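Local atomic coordinates of decapping nuclease RAI1 (Candida albicans, PDB entry 5BUD), a protein that removes NAD caps and other 5'-end structures, such as triphosphates, from RNA with the help of divalent metal ions, and binds and stimulates the exoribonuclease RAT1. Residues 102-105 with 106-110; 135-138 with 139-142; 364-367 with 368-371; 384-387 with 388-391. All blocks are in the same frame, centred on the assembly; numbering follows the deposited sequence.

Contact 1 of 4, residues 102-105 with 106-110; sequences TFRE and IMTKI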
# COMPACT_ATOMS: atom_id res chain seq x y z
N THR A 102 7.68 6.02 6.56
CA THR A 102 7.26 4.63 6.49
C THR A 102 6.67 4.25 5.14
O THR A 102 6.66 5.04 4.21
CB THR A 102 6.29 4.27 7.67
OG1 THR A 102 6.13 2.83 7.80
CG2 THR A 102 4.98 4.94 7.54
N PHE A 103 6.23 3.01 5.02
CA PHE A 103 5.53 2.59 3.81
C PHE A 103 4.01 2.71 4.03
O PHE A 103 3.49 2.49 5.14
CB PHE A 103 5.92 1.18 3.44
CG PHE A 103 7.34 1.05 2.99
CD1 PHE A 103 8.35 0.80 3.90
CD2 PHE A 103 7.66 1.15 1.64
CE1 PHE A 103 9.67 0.67 3.47
CE2 PHE A 103 8.97 1.03 1.21
CZ PHE A 103 9.98 0.80 2.13
N ARG A 104 3.30 3.09 2.98
CA ARG A 104 1.84 3.22 3.04
C ARG A 104 1.09 1.96 3.48
O ARG A 104 0.08 2.08 4.16
CB ARG A 104 1.26 3.71 1.72
CG ARG A 104 1.10 2.62 0.69
CD ARG A 104 -0.31 2.55 0.11
NE ARG A 104 -0.27 1.53 -0.91
CZ ARG A 104 -0.17 1.73 -2.23
NH1 ARG A 104 -0.14 2.95 -2.78
NH2 ARG A 104 -0.11 0.65 -3.00
N GLU A 105 1.58 0.77 3.14
CA GLU A 105 0.88 -0.46 3.52
C GLU A 105 0.84 -0.61 5.03
O GLU A 105 -0.11 -1.16 5.60
CB GLU A 105 1.52 -1.70 2.89
CG GLU A 105 0.60 -2.90 2.94
CD GLU A 105 1.31 -4.25 3.03
OE1 GLU A 105 0.61 -5.25 3.30
OE2 GLU A 105 2.54 -4.30 2.83
N ILE A 106 1.86 -0.09 5.68
CA ILE A 106 1.92 -0.12 7.12
C ILE A 106 0.81 0.74 7.74
O ILE A 106 0.11 0.26 8.62
CB ILE A 106 3.32 0.28 7.61
CG1 ILE A 106 4.30 -0.86 7.28
CG2 ILE A 106 3.27 0.52 9.10
CD1 ILE A 106 5.75 -0.49 7.43
N MET A 107 0.63 1.98 7.31
CA MET A 107 -0.49 2.80 7.80
C MET A 107 -1.86 2.31 7.37
O MET A 107 -2.86 2.51 8.11
CB MET A 107 -0.32 4.26 7.39
CG MET A 107 0.86 4.91 8.07
SD MET A 107 0.74 4.83 9.87
CE MET A 107 2.42 4.43 10.20
N THR A 108 -1.95 1.70 6.19
CA THR A 108 -3.20 1.07 5.76
C THR A 108 -3.66 -0.01 6.79
O THR A 108 -4.81 -0.06 7.11
CB THR A 108 -3.05 0.42 4.37
OG1 THR A 108 -2.68 1.43 3.42
CG2 THR A 108 -4.35 -0.26 3.91
N LYS A 109 -2.74 -0.86 7.27
CA LYS A 109 -3.06 -1.84 8.30
C LYS A 109 -3.63 -1.21 9.56
O LYS A 109 -4.61 -1.68 10.10
CB LYS A 109 -1.81 -2.69 8.65
CG LYS A 109 -1.45 -3.63 7.53
CD LYS A 109 -0.14 -4.33 7.80
CE LYS A 109 0.11 -5.39 6.74
NZ LYS A 109 -0.59 -6.61 7.18
N ILE A 110 -3.01 -0.13 10.00
CA ILE A 110 -3.42 0.60 11.19
C ILE A 110 -4.77 1.27 11.00
O ILE A 110 -5.66 1.13 11.87
CB ILE A 110 -2.35 1.62 11.60
CG1 ILE A 110 -1.08 0.87 12.00
CG2 ILE A 110 -2.84 2.51 12.72
CD1 ILE A 110 0.12 1.78 12.10

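Contact 2 of 4, residues 135-138 with 139-142; sequences KSDD and ELDM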
# COMPACT_ATOMS: atom_id res chain seq x y z
N LYS A 135 9.01 0.07 9.96
CA LYS A 135 8.97 -1.00 9.01
C LYS A 135 8.33 -2.20 9.64
O LYS A 135 8.15 -2.28 10.87
CB LYS A 135 10.39 -1.39 8.50
CG LYS A 135 11.15 -2.36 9.38
CD LYS A 135 12.55 -2.68 8.86
CE LYS A 135 12.54 -3.55 7.63
NZ LYS A 135 12.29 -4.94 7.99
N SER A 136 7.95 -3.11 8.77
CA SER A 136 7.28 -4.31 9.22
C SER A 136 8.32 -5.31 9.68
O SER A 136 9.48 -5.31 9.22
CB SER A 136 6.46 -4.91 8.06
OG SER A 136 5.72 -6.03 8.54
N ASP A 137 7.87 -6.19 10.57
CA ASP A 137 8.65 -7.34 10.95
C ASP A 137 8.59 -8.35 9.81
O ASP A 137 7.65 -9.16 9.71
CB ASP A 137 8.14 -7.89 12.28
CG ASP A 137 8.96 -9.06 12.79
OD1 ASP A 137 9.60 -9.81 12.01
OD2 ASP A 137 8.93 -9.23 14.00
N ASP A 138 9.63 -8.32 8.99
CA ASP A 138 9.75 -9.19 7.82
C ASP A 138 9.68 -10.68 8.15
O ASP A 138 8.98 -11.42 7.47
CB ASP A 138 11.04 -8.90 7.06
CG ASP A 138 11.01 -7.54 6.40
OD1 ASP A 138 9.88 -7.05 6.13
OD2 ASP A 138 12.11 -6.97 6.17
N GLU A 139 10.37 -11.10 9.21
CA GLU A 139 10.40 -12.53 9.54
C GLU A 139 9.03 -13.03 9.96
O GLU A 139 8.57 -14.06 9.46
CB GLU A 139 11.48 -12.83 10.58
CG GLU A 139 12.88 -12.70 10.00
CD GLU A 139 13.99 -12.77 11.04
OE1 GLU A 139 13.74 -13.23 12.18
OE2 GLU A 139 15.13 -12.38 10.70
N LEU A 140 8.35 -12.30 10.84
CA LEU A 140 6.99 -12.67 11.22
C LEU A 140 6.02 -12.70 10.02
O LEU A 140 5.23 -13.62 9.90
CB LEU A 140 6.42 -11.77 12.33
CG LEU A 140 6.74 -12.15 13.78
CD1 LEU A 140 5.89 -11.30 14.72
CD2 LEU A 140 6.54 -13.64 14.05
N ASP A 141 6.09 -11.69 9.17
CA ASP A 141 5.26 -11.64 7.96
C ASP A 141 5.45 -12.87 7.06
O ASP A 141 4.47 -13.48 6.62
CB ASP A 141 5.59 -10.40 7.15
CG ASP A 141 4.99 -9.13 7.74
OD1 ASP A 141 4.07 -9.22 8.57
OD2 ASP A 141 5.43 -8.02 7.34
N MET A 142 6.71 -13.21 6.78
CA MET A 142 7.02 -14.36 5.95
C MET A 142 6.48 -15.64 6.59
O MET A 142 5.95 -16.51 5.91
CB MET A 142 8.52 -14.50 5.72
CG MET A 142 9.12 -13.50 4.74
SD MET A 142 8.39 -13.54 3.09
CE MET A 142 8.38 -15.29 2.71
O HOH W 1 12.24 -9.80 10.95
O HOH W 2 7.33 -7.38 5.36

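Contact 3 of 4, residues 364-367 with 368-371; sequences ETDS and ETNE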
# COMPACT_ATOMS: atom_id res chain seq x y z
N GLU A 364 10.27 -2.15 24.09
CA GLU A 364 11.64 -2.03 23.64
C GLU A 364 12.11 -3.35 23.06
O GLU A 364 11.84 -4.43 23.61
CB GLU A 364 12.52 -1.65 24.83
CG GLU A 364 13.89 -1.10 24.51
CD GLU A 364 14.67 -0.78 25.79
OE1 GLU A 364 14.07 -0.20 26.73
OE2 GLU A 364 15.86 -1.12 25.84
N THR A 365 12.85 -3.27 21.96
CA THR A 365 13.48 -4.46 21.41
C THR A 365 14.72 -4.86 22.22
O THR A 365 15.25 -4.09 23.02
CB THR A 365 13.94 -4.26 19.96
OG1 THR A 365 15.00 -3.29 19.93
CG2 THR A 365 12.79 -3.80 19.06
N ASP A 366 15.17 -6.07 21.93
CA ASP A 366 16.44 -6.63 22.40
C ASP A 366 17.61 -5.84 21.75
O ASP A 366 17.50 -5.34 20.59
CB ASP A 366 16.54 -8.12 22.00
CG ASP A 366 15.16 -8.77 21.67
OD1 ASP A 366 14.31 -8.17 20.94
OD2 ASP A 366 14.95 -9.91 22.12
N SER A 367 18.72 -5.71 22.48
CA SER A 367 19.91 -5.02 21.96
C SER A 367 20.31 -5.52 20.58
O SER A 367 20.60 -4.73 19.70
CB SER A 367 21.09 -5.13 22.94
OG SER A 367 22.19 -4.35 22.50
N GLU A 368 20.31 -6.84 20.39
CA GLU A 368 20.76 -7.45 19.13
C GLU A 368 19.84 -7.05 17.95
O GLU A 368 20.29 -6.88 16.81
CB GLU A 368 20.79 -8.99 19.26
CG GLU A 368 21.86 -9.56 20.20
CD GLU A 368 21.64 -9.28 21.69
OE1 GLU A 368 20.49 -8.99 22.13
OE2 GLU A 368 22.65 -9.35 22.44
N THR A 369 18.55 -6.91 18.24
CA THR A 369 17.55 -6.50 17.24
C THR A 369 17.74 -5.03 16.90
O THR A 369 17.76 -4.67 15.72
CB THR A 369 16.13 -6.75 17.79
OG1 THR A 369 15.98 -8.16 18.01
CG2 THR A 369 15.08 -6.28 16.81
N ASN A 370 17.94 -4.19 17.92
CA ASN A 370 18.24 -2.78 17.70
C ASN A 370 19.47 -2.59 16.82
O ASN A 370 19.44 -1.79 15.87
CB ASN A 370 18.42 -2.06 19.03
CG ASN A 370 18.89 -0.63 18.85
OD1 ASN A 370 18.13 0.24 18.46
ND2 ASN A 370 20.17 -0.38 19.16
N GLU A 371 20.54 -3.33 17.14
CA GLU A 371 21.76 -3.31 16.33
C GLU A 371 21.50 -3.72 14.89
O GLU A 371 21.98 -3.04 13.98
CB GLU A 371 22.88 -4.20 16.91
CG GLU A 371 24.08 -3.42 17.42
CD GLU A 371 23.74 -2.52 18.59
OE1 GLU A 371 24.41 -1.48 18.75
OE2 GLU A 371 22.81 -2.86 19.35

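Contact 4 of 4, residues 384-387 with 388-391; sequences TEWR and QSLK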
# COMPACT_ATOMS: atom_id res chain seq x y z
N THR A 384 22.80 7.07 7.30
CA THR A 384 23.25 7.67 8.56
C THR A 384 24.36 8.72 8.32
O THR A 384 24.31 9.83 8.87
CB THR A 384 23.66 6.60 9.61
OG1 THR A 384 24.75 5.80 9.12
CG2 THR A 384 22.48 5.66 9.92
N GLU A 385 25.32 8.38 7.47
CA GLU A 385 26.41 9.32 7.12
C GLU A 385 25.85 10.55 6.46
O GLU A 385 26.22 11.67 6.82
CB GLU A 385 27.42 8.69 6.18
CG GLU A 385 28.61 9.59 5.94
CD GLU A 385 29.62 9.01 4.97
OE1 GLU A 385 29.79 7.78 4.90
OE2 GLU A 385 30.26 9.83 4.28
N TRP A 386 24.98 10.36 5.47
CA TRP A 386 24.34 11.51 4.84
C TRP A 386 23.70 12.42 5.89
O TRP A 386 23.95 13.63 5.89
CB TRP A 386 23.30 11.11 3.78
CG TRP A 386 22.32 12.22 3.48
CD1 TRP A 386 20.98 12.26 3.79
CD2 TRP A 386 22.63 13.49 2.87
NE1 TRP A 386 20.43 13.47 3.40
CE2 TRP A 386 21.41 14.24 2.83
CE3 TRP A 386 23.79 14.07 2.35
CZ2 TRP A 386 21.34 15.51 2.27
CZ3 TRP A 386 23.72 15.35 1.81
CH2 TRP A 386 22.50 16.06 1.78
N ARG A 387 22.90 11.87 6.79
CA ARG A 387 22.21 12.72 7.77
C ARG A 387 23.14 13.41 8.80
O ARG A 387 22.91 14.58 9.22
CB ARG A 387 21.09 11.96 8.49
CG ARG A 387 19.89 11.62 7.61
CD ARG A 387 19.13 12.88 7.19
NE ARG A 387 17.81 12.59 6.64
CZ ARG A 387 16.72 12.37 7.37
NH1 ARG A 387 16.77 12.36 8.69
NH2 ARG A 387 15.56 12.11 6.76
N GLN A 388 24.18 12.69 9.21
CA GLN A 388 25.19 13.26 10.11
C GLN A 388 25.92 14.42 9.45
O GLN A 388 26.28 15.38 10.12
CB GLN A 388 26.21 12.20 10.54
CG GLN A 388 25.65 11.17 11.50
CD GLN A 388 26.39 9.84 11.44
OE1 GLN A 388 27.35 9.67 10.68
NE2 GLN A 388 25.92 8.88 12.23
N SER A 389 26.10 14.33 8.13
CA SER A 389 26.78 15.38 7.35
C SER A 389 26.06 16.73 7.28
O SER A 389 26.70 17.75 7.06
CB SER A 389 27.05 14.91 5.92
OG SER A 389 25.93 15.13 5.07
N LEU A 390 24.74 16.74 7.45
CA LEU A 390 23.97 18.00 7.44
C LEU A 390 24.10 18.76 8.75
O LEU A 390 23.75 19.94 8.83
CB LEU A 390 22.47 17.74 7.17
CG LEU A 390 22.09 17.20 5.78
CD1 LEU A 390 20.60 16.92 5.66
CD2 LEU A 390 22.52 18.20 4.71
N LYS A 391 24.59 18.09 9.79
CA LYS A 391 24.79 18.71 11.09
C LYS A 391 26.23 18.50 11.57
O LYS A 391 27.15 19.17 11.11
CB LYS A 391 23.80 18.13 12.11
CG LYS A 391 23.45 16.66 11.91
CD LYS A 391 22.69 16.08 13.08
CE LYS A 391 21.31 16.71 13.24
NZ LYS A 391 20.78 16.51 14.62

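Contact 1 of 4, residues 102-105 with 106-110
T108 and K109 close the first turns of helix 104-112 on the segment before them: T108 N reaches R104 O at 2.9 Å and K109 N reaches E105 O at 3.1 Å, while F103 O, of the N-cap residue, receives a weak bond from I106 N. R104 O carries a second donor, T108 OG1, also at 2.9 Å. With OG1 anti to its own carbonyl carbon (chi1 -60°), the T108 hydroxyl folds back along the helix and meets R104 O from above the carbonyl plane, whereas T108 N arrives almost in line with the carbonyl. On the buried side, the strand residue T102 receives two apolar ends: I106 CD1 lies 3.4 Å from T102 OG1, and M107 CE lies 3.7 Å from T102 CG2. The T102 hydroxyl is bonded to I134 O. Toward solvent, E105 OE1 lies 3.5 Å from K109 CE and 4.3 Å from K109 NZ, beyond a salt bridge, where the opposite charges probably still attract. R104 leaves in another direction, NH1 bonding E224 O and the side chain running close to Q271 and the metal ligand E245. The arrangement is a strand-to-helix junction beside the metal centre of a PD-(D/E)XK nuclease fold.

Contact 2 of 4, residues 135-138 with 139-142
D137 and L140 lie obliquely across each other at the start of helix 138-155, the carboxylate of D137 turned so that one oxygen serves the backbone and the other rests against the leucine. CG of D137 stands anti to the backbone N (chi1 -176°), which swings OD1 over the first turn. There D137 OD1 takes L140 N at 3.0 Å in a nearly straight bond (178°), the N-H coming from above the carboxylate plane. A water joins the same OD1 to E139 N, so a second amide of the turn is served through solvent. D137 OD2 lies 3.7 Å from L140 CG, with a long, weak ion pair to R350 beyond. D137 O meanwhile accepts D141 N, so this one residue holds both the helix start and its first regular backbone bond.

D141 points back toward the strand. Its OD2 receives the S136 hydroxyl; the modelled separation of OG and OD2 is very short, and its exact value is doubtful. A second water donates to both D141 OD2 and D138 OD1, lying between two carboxylates whose like charges it probably helps to screen. The other oxygen of D138, OD2, is met by K135 NZ at 2.7 Å in a salt bridge, the ammonium standing well above the carboxylate plane. K135 NZ also reaches S136 O, 3.1 Å away and nearly in line with the carbonyl, and thus ties the strand end to the helix start. The whole is an aspartate N-cap, placed where strand 131-136 turns into helix 138-155.

Contact 3 of 4, residues 364-367 with 368-371
T369 turns OG1 anti to its carbonyl carbon (chi1 -62°), toward D366, and leaves CG2 on the side of T365. The D366 carboxylate is rotated to chi1 -19°, close to eclipsed, which brings OD1 to 3.4 Å from T369 OG1; any hydrogen bond there is weak and not settled, and OD1 also has a long, weak ion pair with R350. Methyl CG2 of T369 meets T365 CB at 3.9 Å as the two threonines pass obliquely, and both touch Y124 of strand 121-128. On the next residue, N370 CB sits 3.7 Å from T365 OG1, the side chains crossing at about a right angle, while N370 OD1 accepts from S348 and R374. D366 occupies the N-cap position, yet its side chain makes no capping bond. The regular bonding of the helix begins at its carbonyl: D366 O accepts N370 N at 2.9 Å (N-H...O 171°) and T369 N weakly. S367 O makes the next i+4 bond, to E371 N, at 2.9 Å. E371 OE2 comes equally near S367 O, but both are acceptors. This is a helix start following a strand, where the chain leaves strand 359-364 for helix 367-377.

Contact 4 of 4, residues 384-387 with 388-391
W386 presents one face of its indole to L390, whose CG lies 4.2 Å from the centroid of the six-membered ring in a CH-pi contact, 21° off the ring normal. The leucine methyls sit above the plane but past the rim, L390 CD2 3.6 Å from W386 CH2 and L390 CD1 3.7 Å from W386 CZ2. S389 OG approaches the ring obliquely, 3.6 Å from W386 CE3. That hydroxyl is spent on the backbone: chi1 of 85° holds OG between the backbone N and the carbonyl carbon of S389, from where it donates to W386 O at 2.6 Å. Earlier in the turn, Q388 N bonds T384 O at 2.9 Å and S389 N bonds E385 O at 3.0 Å. W386 NE1 donates to E89, which also forms a salt bridge with R387; the guanidinium adds a salt bridge to D129 and a hydrogen bond to Q131. The chemistry is thus mixed: dispersion probably favours L390 CG over the rim side of the six-membered ring, a serine hydroxyl supplements the backbone bonding of the last turn, and salt bridges and hydrogen bonds tie this C-terminal helix to helix 78-92 and to D129 and Q131.

Overall arrangement
Following the chain from the N terminus, the four contacts come in series; none nests in or crosses another, and each closes only a local turn. Contact 1 carries strand 100-103 into helix 104-112, and contact 2 does the same for strand 131-136 and helix 138-155. The two strands are parallel neighbours, and the contacts touch where I106 CD1 packs 3.6 Å from K135 CA. Contact 3 opens helix 367-377 after strand 359-364, its centre about 15 Å from that of contact 2, with R350 weakly paired to both D137 and D366. Contact 4 lies in the following helix, 381-389, about 23 Å from contact 3 between centres, and reaches E89 of helix 78-92. Contact 1 alone approaches the metal centre.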